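Local coordinates for protein beta-phenylalanine aminotransferase (Variovorax paradoxus, PDB 4AO9) that probably transfers the amino group of beta-phenylalanine to a keto acid acceptor, using pyridoxal-5'-phosphate as cofactor in the manner of class-III aminotransferases, at residues I73-G76 with L81-A84; Y89-A94 with Y101-P106; Q145-N150 with A306-R311; L164-R169 with R301-A306. All coordinates share one frame; numbering follows the deposited sequence.

Contact 1. Residues I73-G76 with L81-A84; sequences IARG and LWDA
W82 O accepts from two backbone nitrogens of the facing strand. A74 N binds it at 2.8 Å, in the carbonyl plane, and R75 N adds a weak bond at 3.3 Å. Two residues set against one is a classic beta bulge. It interrupts the antiparallel hairpin of strands 72-77 and 80-83. Beyond the bulge the pairing is regular: W82 N gives a nearly straight bond of 2.9 Å to R75 O, with an N-H...O angle of 173°. I73 and D83 pair on the other side of the bulge, and their side chains diverge.

R75 and W82 lie on the same face of the sheet. The R75 guanidinium lies flat on the indole, with the planes 23° apart. R75 CZ sits 3.7 Å from the centroid of the six-membered ring, almost on its normal, so this is also a cation-pi contact. The R75 chain starts out extended and then bends at chi3 (111°), which brings the guanidinium back over the ring. Without the indole, as with a serine in place of W82, the R75 guanidinium would probably lose the surface it lies on and be freer to turn.

I73 CG2 meets L81 CD2 at 3.8 Å, a small apolar contact in which the two side chains cross at about a right angle. L122 of the second subunit packs on both, and I73 continues the sheet into that chain through a parallel ladder. Within the stack, R75 NH2 comes within 3.3 Å of W82 CZ2.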
loop_
_atom_site.group_PDB
_atom_site.type_symbol
_atom_site.label_atom_id
_atom_site.label_comp_id
_atom_site.label_asym_id
_atom_site.label_seq_id
_atom_site.Cartn_x
_atom_site.Cartn_y
_atom_site.Cartn_z
ATOM N N ILE A 73 -15.504 16.265 -3.819
ATOM C CA ILE A 73 -15.844 16.511 -2.423
ATOM C C ILE A 73 -14.856 17.529 -1.854
ATOM O O ILE A 73 -13.644 17.302 -1.883
ATOM C CB ILE A 73 -15.865 15.188 -1.599
ATOM C CG1 ILE A 73 -16.871 14.180 -2.191
ATOM C CG2 ILE A 73 -16.142 15.452 -0.118
ATOM C CD1 ILE A 73 -18.305 14.709 -2.363
ATOM N N ALA A 74 -15.388 18.648 -1.368
ATOM C CA ALA A 74 -14.574 19.778 -0.907
ATOM C C ALA A 74 -14.248 19.746 0.579
ATOM O O ALA A 74 -13.204 20.236 1.000
ATOM C CB ALA A 74 -15.274 21.089 -1.246
ATOM N N ARG A 75 -15.147 19.182 1.378
ATOM C CA ARG A 75 -15.047 19.299 2.826
ATOM C C ARG A 75 -15.845 18.192 3.469
ATOM O O ARG A 75 -16.831 17.738 2.897
ATOM C CB ARG A 75 -15.612 20.663 3.268
ATOM C CG ARG A 75 -15.306 21.057 4.701
ATOM C CD ARG A 75 -15.577 22.546 4.941
ATOM N NE ARG A 75 -16.725 22.786 5.816
ATOM C CZ ARG A 75 -17.916 23.235 5.420
ATOM N NH1 ARG A 75 -18.161 23.501 4.139
ATOM N NH2 ARG A 75 -18.873 23.422 6.316
ATOM N N GLY A 76 -15.431 17.784 4.666
ATOM C CA GLY A 76 -16.217 16.860 5.483
ATOM C C GLY A 76 -16.135 17.235 6.948
ATOM O O GLY A 76 -15.109 17.745 7.411
ATOM N N LEU A 81 -20.777 15.686 4.316
ATOM C CA LEU A 81 -19.861 16.014 3.221
ATOM C C LEU A 81 -20.429 17.155 2.392
ATOM O O LEU A 81 -21.645 17.245 2.202
ATOM C CB LEU A 81 -19.616 14.790 2.313
ATOM C CG LEU A 81 -18.824 13.626 2.919
ATOM C CD1 LEU A 81 -18.921 12.390 2.039
ATOM C CD2 LEU A 81 -17.365 14.008 3.137
ATOM N N TRP A 82 -19.544 18.015 1.899
ATOM C CA TRP A 82 -19.922 19.088 0.978
ATOM C C TRP A 82 -19.179 18.899 -0.331
ATOM O O TRP A 82 -17.967 18.670 -0.337
ATOM C CB TRP A 82 -19.548 20.459 1.533
ATOM C CG TRP A 82 -20.358 20.942 2.693
ATOM C CD1 TRP A 82 -21.382 21.854 2.657
ATOM C CD2 TRP A 82 -20.194 20.578 4.071
ATOM N NE1 TRP A 82 -21.871 22.065 3.924
ATOM C CE2 TRP A 82 -21.165 21.293 4.811
ATOM C CE3 TRP A 82 -19.334 19.701 4.752
ATOM C CZ2 TRP A 82 -21.291 21.167 6.201
ATOM C CZ3 TRP A 82 -19.457 19.576 6.133
ATOM C CH2 TRP A 82 -20.431 20.311 6.845
ATOM N N ASP A 83 -19.898 19.006 -1.440
ATOM C CA ASP A 83 -19.242 18.986 -2.748
ATOM C C ASP A 83 -18.706 20.364 -3.180
ATOM O O ASP A 83 -18.876 21.367 -2.474
ATOM C CB ASP A 83 -20.143 18.329 -3.817
ATOM C CG ASP A 83 -21.397 19.133 -4.129
ATOM O OD1 ASP A 83 -21.405 20.370 -3.906
ATOM O OD2 ASP A 83 -22.368 18.540 -4.637
ATOM N N ALA A 84 -18.061 20.394 -4.343
ATOM C CA ALA A 84 -17.434 21.612 -4.852
ATOM C C ALA A 84 -18.440 22.726 -5.156
ATOM O O ALA A 84 -18.075 23.900 -5.196
ATOM C CB ALA A 84 -16.598 21.293 -6.078
#

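Contact 2. Residues Y89-A94 with Y101-P106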
loop_
_atom_site.group_PDB
_atom_site.type_symbol
_atom_site.label_atom_id
_atom_site.label_comp_id
_atom_site.label_asym_id
_atom_site.label_seq_id
_atom_site.Cartn_x
_atom_site.Cartn_y
_atom_site.Cartn_z
ATOM N N TYR A 89 -24.401 16.989 2.228
ATOM C CA TYR A 89 -25.010 15.669 2.269
ATOM C C TYR A 89 -24.764 14.965 3.589
ATOM O O TYR A 89 -23.713 15.148 4.223
ATOM C CB TYR A 89 -24.429 14.758 1.189
ATOM C CG TYR A 89 -24.417 15.315 -0.204
ATOM C CD1 TYR A 89 -25.533 15.192 -1.033
ATOM C CD2 TYR A 89 -23.278 15.943 -0.705
ATOM C CE1 TYR A 89 -25.519 15.691 -2.323
ATOM C CE2 TYR A 89 -23.256 16.443 -1.986
ATOM C CZ TYR A 89 -24.373 16.314 -2.792
ATOM O OH TYR A 89 -24.331 16.811 -4.070
ATOM N N ALA A 90 -25.722 14.134 3.984
ATOM C CA ALA A 90 -25.452 13.113 4.981
ATOM C C ALA A 90 -24.728 11.979 4.272
ATOM O O ALA A 90 -25.183 11.498 3.228
ATOM C CB ALA A 90 -26.752 12.610 5.611
ATOM N N ASP A 91 -23.593 11.583 4.842
ATOM C CA ASP A 91 -22.707 10.565 4.269
ATOM C C ASP A 91 -23.128 9.150 4.675
ATOM O O ASP A 91 -22.994 8.768 5.831
ATOM C CB ASP A 91 -21.286 10.835 4.764
ATOM C CG ASP A 91 -20.295 9.774 4.327
ATOM O OD1 ASP A 91 -20.586 9.034 3.367
ATOM O OD2 ASP A 91 -19.227 9.699 4.958
ATOM N N PHE A 92 -23.603 8.385 3.699
ATOM C CA PHE A 92 -23.967 6.984 3.893
ATOM C C PHE A 92 -23.038 6.008 3.178
ATOM O O PHE A 92 -23.424 4.887 2.860
ATOM C CB PHE A 92 -25.435 6.753 3.491
ATOM C CG PHE A 92 -26.408 7.140 4.558
ATOM C CD1 PHE A 92 -26.789 8.468 4.725
ATOM C CD2 PHE A 92 -26.907 6.176 5.436
ATOM C CE1 PHE A 92 -27.677 8.824 5.734
ATOM C CE2 PHE A 92 -27.797 6.523 6.437
ATOM C CZ PHE A 92 -28.176 7.850 6.590
ATOM N N ILE A 93 -21.800 6.433 2.953
ATOM C CA ILE A 93 -20.798 5.540 2.349
ATOM C C ILE A 93 -19.471 5.498 3.147
ATOM O O ILE A 93 -18.802 4.463 3.195
ATOM C CB ILE A 93 -20.634 5.827 0.812
ATOM C CG1 ILE A 93 -19.557 4.944 0.174
ATOM C CG2 ILE A 93 -20.347 7.301 0.561
ATOM C CD1 ILE A 93 -19.822 3.432 0.290
ATOM N N ALA A 94 -19.085 6.610 3.763
ATOM C CA ALA A 94 -18.004 6.619 4.761
ATOM C C ALA A 94 -16.740 5.859 4.340
ATOM O O ALA A 94 -16.308 4.912 5.014
ATOM C CB ALA A 94 -18.539 6.117 6.125
ATOM N N TYR A 101 -15.150 6.625 11.696
ATOM C CA TYR A 101 -15.042 7.698 12.693
ATOM C C TYR A 101 -15.636 9.009 12.205
ATOM O O TYR A 101 -15.651 10.002 12.939
ATOM C CB TYR A 101 -13.573 7.916 13.082
ATOM C CG TYR A 101 -12.848 6.629 13.382
ATOM C CD1 TYR A 101 -12.988 6.003 14.614
ATOM C CD2 TYR A 101 -12.049 6.018 12.411
ATOM C CE1 TYR A 101 -12.322 4.804 14.884
ATOM C CE2 TYR A 101 -11.392 4.815 12.678
ATOM C CZ TYR A 101 -11.533 4.230 13.912
ATOM O OH TYR A 101 -10.885 3.038 14.159
ATOM N N GLY A 102 -16.124 9.013 10.967
ATOM C CA GLY A 102 -16.525 10.257 10.320
ATOM C C GLY A 102 -15.315 11.026 9.807
ATOM O O GLY A 102 -14.172 10.535 9.819
ATOM N N HIS A 103 -15.555 12.260 9.383
ATOM C CA HIS A 103 -14.548 13.008 8.626
ATOM C C HIS A 103 -13.659 13.935 9.432
ATOM O O HIS A 103 -12.709 14.485 8.889
ATOM C CB HIS A 103 -15.237 13.754 7.479
ATOM C CG HIS A 103 -16.016 12.838 6.596
ATOM N ND1 HIS A 103 -15.405 11.932 5.757
ATOM C CD2 HIS A 103 -17.347 12.613 6.494
ATOM C CE1 HIS A 103 -16.329 11.212 5.146
ATOM N NE2 HIS A 103 -17.518 11.602 5.578
ATOM N N SER A 104 -13.943 14.082 10.726
ATOM C CA SER A 104 -13.267 15.102 11.531
ATOM C C SER A 104 -13.157 14.770 13.010
ATOM O O SER A 104 -13.168 15.672 13.843
ATOM C CB SER A 104 -13.979 16.452 11.370
ATOM O OG SER A 104 -15.326 16.363 11.793
ATOM N N ALA A 105 -13.042 13.492 13.343
ATOM C CA ALA A 105 -12.944 13.090 14.746
ATOM C C ALA A 105 -11.726 13.741 15.408
ATOM O O ALA A 105 -10.610 13.558 14.941
ATOM C CB ALA A 105 -12.875 11.564 14.849
ATOM N N PRO A 106 -11.930 14.524 16.485
ATOM C CA PRO A 106 -10.781 15.169 17.111
ATOM C C PRO A 106 -9.815 14.170 17.738
ATOM O O PRO A 106 -8.620 14.441 17.807
ATOM C CB PRO A 106 -11.412 16.084 18.177
ATOM C CG PRO A 106 -12.754 15.497 18.435
ATOM C CD PRO A 106 -13.203 14.905 17.126
#
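A buried histidine-carboxylate pair joins the end of strand 88-91 to the loop that leads into helix 106-117. H103 NE2 donates to D91 OD2 at 2.6 Å. The bond is short and somewhat bent, with an N-H...O angle of 142°. The oxygen is approached from above the carboxylate plane, and D91 OD2 itself lies a little out of the imidazole plane. Carboxylate and ring planes are 28° apart, so the two flat groups are turned only modestly against each other.

The trans first torsion of D91 (chi1 175°) swings its carboxylate out toward the histidine. The other oxygen is held by the chain that follows. I93 N and A94 N both donate to D91 OD1, each at 2.9 Å and from the same face of the carboxylate. The bond from I93 N makes an Asx turn where the strand ends, and the bond from A94 N widens it to an Asx motif. The two bonds to OD1 probably limit rotation of the carboxylate and help keep OD2 toward H103. The nearby carboxylate would probably stabilise positive charge on the imidazole.

L81 of the neighbouring strand 80-83 packs on both D91 and H103. The far ring nitrogen of the histidine, H103 ND1, is hydrogen-bonded to I120 O of the second subunit.

Contact 3. Residues Q145-N150 with A306-R311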
loop_
_atom_site.group_PDB
_atom_site.type_symbol
_atom_site.label_atom_id
_atom_site.label_comp_id
_atom_site.label_asym_id
_atom_site.label_seq_id
_atom_site.Cartn_x
_atom_site.Cartn_y
_atom_site.Cartn_z
ATOM N N GLN A 145 0.080 -13.411 16.279
ATOM C CA GLN A 145 1.015 -12.348 15.903
ATOM C C GLN A 145 0.586 -11.791 14.562
ATOM O O GLN A 145 -0.123 -12.457 13.804
ATOM C CB GLN A 145 2.436 -12.870 15.765
ATOM C CG GLN A 145 3.042 -13.414 17.043
ATOM C CD GLN A 145 4.485 -13.789 16.842
ATOM O OE1 GLN A 145 4.870 -14.289 15.784
ATOM N NE2 GLN A 145 5.301 -13.517 17.842
ATOM N N LEU A 146 1.015 -10.563 14.270
ATOM C CA LEU A 146 0.672 -9.909 13.006
ATOM C C LEU A 146 1.845 -9.107 12.483
ATOM O O LEU A 146 2.831 -8.901 13.196
ATOM C CB LEU A 146 -0.538 -8.980 13.181
ATOM C CG LEU A 146 -0.439 -7.805 14.163
ATOM C CD1 LEU A 146 0.368 -6.626 13.606
ATOM C CD2 LEU A 146 -1.829 -7.315 14.562
ATOM N N ARG A 147 1.729 -8.680 11.226
ATOM C CA ARG A 147 2.570 -7.620 10.671
ATOM C C ARG A 147 1.670 -6.599 9.984
ATOM O O ARG A 147 0.597 -6.947 9.488
ATOM C CB ARG A 147 3.594 -8.184 9.690
ATOM C CG ARG A 147 4.653 -9.055 10.364
ATOM C CD ARG A 147 5.546 -9.704 9.352
ATOM N NE ARG A 147 6.507 -8.788 8.733
ATOM C CZ ARG A 147 7.759 -8.583 9.133
ATOM N NH1 ARG A 147 8.256 -9.175 10.222
ATOM N NH2 ARG A 147 8.526 -7.763 8.423
ATOM N N PHE A 148 2.108 -5.345 9.962
ATOM C CA PHE A 148 1.374 -4.270 9.300
ATOM C C PHE A 148 1.805 -4.106 7.852
ATOM O O PHE A 148 2.966 -4.358 7.488
ATOM C CB PHE A 148 1.612 -2.946 10.024
ATOM C CG PHE A 148 1.108 -2.936 11.433
ATOM C CD1 PHE A 148 -0.256 -3.012 11.697
ATOM C CD2 PHE A 148 1.995 -2.810 12.490
ATOM C CE1 PHE A 148 -0.730 -2.982 13.011
ATOM C CE2 PHE A 148 1.529 -2.784 13.813
ATOM C CZ PHE A 148 0.176 -2.880 14.070
ATOM N N THR A 149 0.847 -3.686 7.038
ATOM C CA THR A 149 1.076 -3.368 5.645
ATOM C C THR A 149 0.489 -1.987 5.358
ATOM O O THR A 149 -0.070 -1.335 6.254
ATOM C CB THR A 149 0.418 -4.412 4.718
ATOM O OG1 THR A 149 -1.000 -4.391 4.939
ATOM C CG2 THR A 149 0.940 -5.812 5.000
ATOM N N ASN A 150 0.566 -1.562 4.102
ATOM C CA ASN A 150 0.061 -0.246 3.727
ATOM C C ASN A 150 -1.324 -0.233 3.114
ATOM O O ASN A 150 -1.844 0.824 2.746
ATOM C CB ASN A 150 1.063 0.414 2.784
ATOM C CG ASN A 150 2.432 0.459 3.389
ATOM O OD1 ASN A 150 2.650 1.194 4.355
ATOM N ND2 ASN A 150 3.330 -0.406 2.926
ATOM N N ALA A 306 5.869 -17.024 12.013
ATOM C CA ALA A 306 7.287 -17.236 12.291
ATOM C C ALA A 306 8.130 -17.247 11.018
ATOM O O ALA A 306 9.348 -16.997 11.068
ATOM C CB ALA A 306 7.483 -18.521 13.063
ATOM N N LEU A 307 7.489 -17.503 9.877
ATOM C CA LEU A 307 8.203 -17.444 8.600
ATOM C C LEU A 307 8.847 -16.078 8.402
ATOM O O LEU A 307 9.844 -15.968 7.684
ATOM C CB LEU A 307 7.255 -17.730 7.440
ATOM C CG LEU A 307 6.778 -19.174 7.314
ATOM C CD1 LEU A 307 5.757 -19.303 6.194
ATOM C CD2 LEU A 307 7.964 -20.087 7.089
ATOM N N PHE A 308 8.271 -15.052 9.027
ATOM C CA PHE A 308 8.745 -13.668 8.864
ATOM C C PHE A 308 9.618 -13.140 9.992
ATOM O O PHE A 308 10.040 -11.990 9.948
ATOM C CB PHE A 308 7.560 -12.714 8.684
ATOM C CG PHE A 308 6.739 -13.012 7.481
ATOM C CD1 PHE A 308 7.140 -12.553 6.230
ATOM C CD2 PHE A 308 5.582 -13.782 7.586
ATOM C CE1 PHE A 308 6.380 -12.837 5.105
ATOM C CE2 PHE A 308 4.825 -14.083 6.470
ATOM C CZ PHE A 308 5.223 -13.601 5.219
ATOM N N ASP A 309 9.868 -13.949 11.012
ATOM C CA ASP A 309 10.749 -13.528 12.110
ATOM C C ASP A 309 12.161 -13.387 11.538
ATOM O O ASP A 309 12.743 -14.371 11.091
ATOM C CB ASP A 309 10.699 -14.584 13.223
ATOM C CG ASP A 309 11.454 -14.181 14.482
ATOM O OD1 ASP A 309 12.437 -13.413 14.415
ATOM O OD2 ASP A 309 11.069 -14.676 15.555
ATOM N N PRO A 310 12.714 -12.156 11.514
ATOM C CA PRO A 310 14.000 -12.001 10.834
ATOM C C PRO A 310 15.148 -12.769 11.488
ATOM O O PRO A 310 16.174 -13.004 10.843
ATOM C CB PRO A 310 14.259 -10.490 10.890
ATOM C CG PRO A 310 12.961 -9.868 11.157
ATOM C CD PRO A 310 12.175 -10.865 11.978
ATOM N N ARG A 311 14.983 -13.174 12.742
ATOM C CA ARG A 311 16.007 -13.954 13.424
ATOM C C ARG A 311 16.181 -15.355 12.841
ATOM O O ARG A 311 17.297 -15.883 12.825
ATOM C CB ARG A 311 15.689 -14.063 14.912
ATOM C CG ARG A 311 15.748 -12.734 15.638
ATOM C CD ARG A 311 15.181 -12.819 17.035
ATOM N NE ARG A 311 13.749 -13.127 17.045
ATOM C CZ ARG A 311 13.015 -13.230 18.153
ATOM N NH1 ARG A 311 13.570 -13.039 19.352
ATOM N NH2 ARG A 311 11.725 -13.521 18.069
#
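Apolar contact comes from the aliphatic part of R147, which lies against the root of F308. R147 CD is 3.7 Å from F308 CB and 4.0 Å from F308 CG, at the start of that side chain. The two side chains cross at a slant. R147 bends at chi3 (74°), turning its guanidinium past F308 CB toward the backbone.

Polar contact across the pair is loose. R147 NH1 comes to 3.3 Å from F308 O, but the angle is too poor for a hydrogen bond. The charged group is held elsewhere: R147 NE by H317, and R147 NH2 by N59 of the second subunit.

Charge pairing lies within the loop. R311 grips D309 side-on, with NE on OD1 at 3.0 Å and NH2 on OD2 at 2.8 Å. R311 N also donates to D309 OD1, closing an Asx turn.

The contact is packing beside the large sheet of the cofactor-binding fold. R147 is on strand 145-149, outermost in the sheet within this chain, with the second subunit bonding along it. On the inner side lies strand 296-300. F298 of that neighbour meets the F308 ring edge-to-face, and A162 of helix 152-167 also touches F308.

Contact 4. Residues L164-R169 with R301-A306; sequences LHFTGR and RADVMA
V304 CG2 sits over the centre of the F166 ring. It is 3.6 Å from the centroid and 5° off the ring normal, a CH-pi contact made by one methyl group. The two side chains cross at about a right angle. The trans first torsion of F166 extends the ring from the end of its helix to V304. V304 CG1 points opposite the backbone N of its residue, and that rotation puts the other methyl on the ring.

The outer end of the ring meets R301. R301 NH2 is 3.6 Å from F166 CZ, and the planes stand 84° apart, so the guanidinium is nearly perpendicular to the ring and not stacked on it. D303 fixes that guanidinium. R301 NE donates to D303 OD1, and R301 NH2 to D303 OD2, both at 2.9 Å. The grip is side-on, and the NH2 bond is almost straight at 173°. R301 NH1 has a further salt bridge to D281.

With a leucine at F166, V304 CG2 is likely to lose the ring face it sits on, and the R301-D303 pair its aromatic neighbour.

This is helix-to-helix packing at the edge of the large domain. The last turn of helix 152-167 lies against short helix 302-305, which follows strand 296-300. L256 of strand 256-260 backs R301 and V304, and L307 packs on F166.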
loop_
_atom_site.group_PDB
_atom_site.type_symbol
_atom_site.label_atom_id
_atom_site.label_comp_id
_atom_site.label_asym_id
_atom_site.label_seq_id
_atom_site.Cartn_x
_atom_site.Cartn_y
_atom_site.Cartn_z
ATOM N N LEU A 164 1.481 -20.105 0.795
ATOM C CA LEU A 164 2.158 -20.878 -0.248
ATOM C C LEU A 164 3.465 -21.443 0.306
ATOM O O LEU A 164 3.765 -22.617 0.117
ATOM C CB LEU A 164 2.444 -20.041 -1.503
ATOM C CG LEU A 164 1.320 -19.452 -2.352
ATOM C CD1 LEU A 164 1.816 -19.174 -3.767
ATOM C CD2 LEU A 164 0.106 -20.320 -2.427
ATOM N N HIS A 165 4.225 -20.611 1.017
ATOM C CA HIS A 165 5.515 -21.043 1.525
ATOM C C HIS A 165 5.361 -22.047 2.662
ATOM O O HIS A 165 6.077 -23.060 2.723
ATOM C CB HIS A 165 6.378 -19.860 1.978
ATOM C CG HIS A 165 7.829 -20.207 2.087
ATOM N ND1 HIS A 165 8.682 -20.158 1.009
ATOM C CD2 HIS A 165 8.563 -20.671 3.130
ATOM C CE1 HIS A 165 9.887 -20.551 1.386
ATOM N NE2 HIS A 165 9.843 -20.864 2.669
ATOM N N PHE A 166 4.422 -21.771 3.560
ATOM C CA PHE A 166 4.205 -22.618 4.731
ATOM C C PHE A 166 3.824 -24.045 4.329
ATOM O O PHE A 166 4.297 -25.006 4.921
ATOM C CB PHE A 166 3.113 -22.032 5.627
ATOM C CG PHE A 166 2.965 -22.748 6.941
ATOM C CD1 PHE A 166 3.850 -22.495 7.984
ATOM C CD2 PHE A 166 1.950 -23.680 7.124
ATOM C CE1 PHE A 166 3.717 -23.153 9.204
ATOM C CE2 PHE A 166 1.806 -24.342 8.339
ATOM C CZ PHE A 166 2.697 -24.084 9.372
ATOM N N THR A 167 2.963 -24.157 3.326
ATOM C CA THR A 167 2.464 -25.455 2.867
ATOM C C THR A 167 3.320 -26.110 1.789
ATOM O O THR A 167 3.221 -27.327 1.588
ATOM C CB THR A 167 1.037 -25.353 2.293
ATOM O OG1 THR A 167 1.033 -24.495 1.134
ATOM C CG2 THR A 167 0.049 -24.842 3.357
ATOM N N GLY A 168 4.122 -25.323 1.070
ATOM C CA GLY A 168 4.852 -25.847 -0.089
ATOM C C GLY A 168 3.936 -26.218 -1.245
ATOM O O GLY A 168 4.275 -27.089 -2.065
ATOM N N ARG A 169 2.772 -25.577 -1.305
ATOM C CA ARG A 169 1.788 -25.834 -2.366
ATOM C C ARG A 169 1.499 -24.542 -3.117
ATOM O O ARG A 169 1.863 -23.462 -2.652
ATOM C CB ARG A 169 0.476 -26.384 -1.788
ATOM C CG ARG A 169 0.635 -27.650 -0.943
ATOM C CD ARG A 169 -0.661 -27.939 -0.231
ATOM N NE ARG A 169 -0.571 -29.147 0.585
ATOM C CZ ARG A 169 -1.622 -29.734 1.140
ATOM N NH1 ARG A 169 -2.842 -29.227 0.969
ATOM N NH2 ARG A 169 -1.451 -30.849 1.842
ATOM N N ARG A 301 -1.852 -17.622 13.165
ATOM C CA ARG A 301 -1.021 -18.586 13.895
ATOM C C ARG A 301 0.422 -18.126 14.000
ATOM O O ARG A 301 1.032 -17.764 12.998
ATOM C CB ARG A 301 -1.037 -19.935 13.181
ATOM C CG ARG A 301 -2.300 -20.727 13.339
ATOM C CD ARG A 301 -2.402 -21.817 12.268
ATOM N NE ARG A 301 -1.258 -22.740 12.296
ATOM C CZ ARG A 301 -1.168 -23.832 11.535
ATOM N NH1 ARG A 301 -2.167 -24.141 10.720
ATOM N NH2 ARG A 301 -0.090 -24.613 11.590
ATOM N N ALA A 302 0.967 -18.155 15.215
ATOM C CA ALA A 302 2.362 -17.795 15.437
ATOM C C ALA A 302 3.330 -18.663 14.617
ATOM O O ALA A 302 4.346 -18.156 14.128
ATOM C CB ALA A 302 2.698 -17.866 16.925
ATOM N N ASP A 303 3.015 -19.941 14.422
ATOM C CA ASP A 303 3.931 -20.797 13.662
ATOM C C ASP A 303 3.984 -20.446 12.179
ATOM O O ASP A 303 5.017 -20.625 11.542
ATOM C CB ASP A 303 3.704 -22.310 13.907
ATOM C CG ASP A 303 2.345 -22.813 13.426
ATOM O OD1 ASP A 303 1.403 -22.008 13.280
ATOM O OD2 ASP A 303 2.211 -24.041 13.209
ATOM N N VAL A 304 2.893 -19.907 11.635
ATOM C CA VAL A 304 2.906 -19.424 10.251
ATOM C C VAL A 304 3.606 -18.069 10.188
ATOM O O VAL A 304 4.433 -17.821 9.291
ATOM C CB VAL A 304 1.474 -19.356 9.659
ATOM C CG1 VAL A 304 1.488 -18.751 8.251
ATOM C CG2 VAL A 304 0.849 -20.765 9.639
ATOM N N MET A 305 3.286 -17.188 11.133
ATOM C CA MET A 305 3.906 -15.862 11.160
ATOM C C MET A 305 5.418 -15.926 11.416
ATOM O O MET A 305 6.154 -14.997 11.051
ATOM C CB MET A 305 3.212 -14.966 12.185
ATOM C CG MET A 305 1.761 -14.615 11.816
ATOM S SD MET A 305 1.583 -13.838 10.181
ATOM C CE MET A 305 2.448 -12.278 10.441
ATOM N N ALA A 306 5.869 -17.024 12.013
ATOM C CA ALA A 306 7.287 -17.236 12.291
ATOM C C ALA A 306 8.130 -17.247 11.018
ATOM O O ALA A 306 9.348 -16.997 11.068
ATOM C CB ALA A 306 7.483 -18.521 13.063
#

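In the fold
The contacts form two pairs, each with centres about 11 Å apart. Contacts 1 and 2 come first along the chain and share the small sheet, where strands 80-83 and 88-91 are neighbours. They are joined by L81 O to Y89 N and by D83 OD2 to Y89 OH. Contacts 3 and 4 share A306 and lie by strand 145-149 of the seven-stranded sheet and the helix after it, 152-167; contact 4 is nested within the loop closed by contact 3. Contacts 1 and 4 are about 45 Å apart, centre to centre, on opposite sides of the chain's centre. All four contacts come within reach of the second subunit, contact 4 through H165.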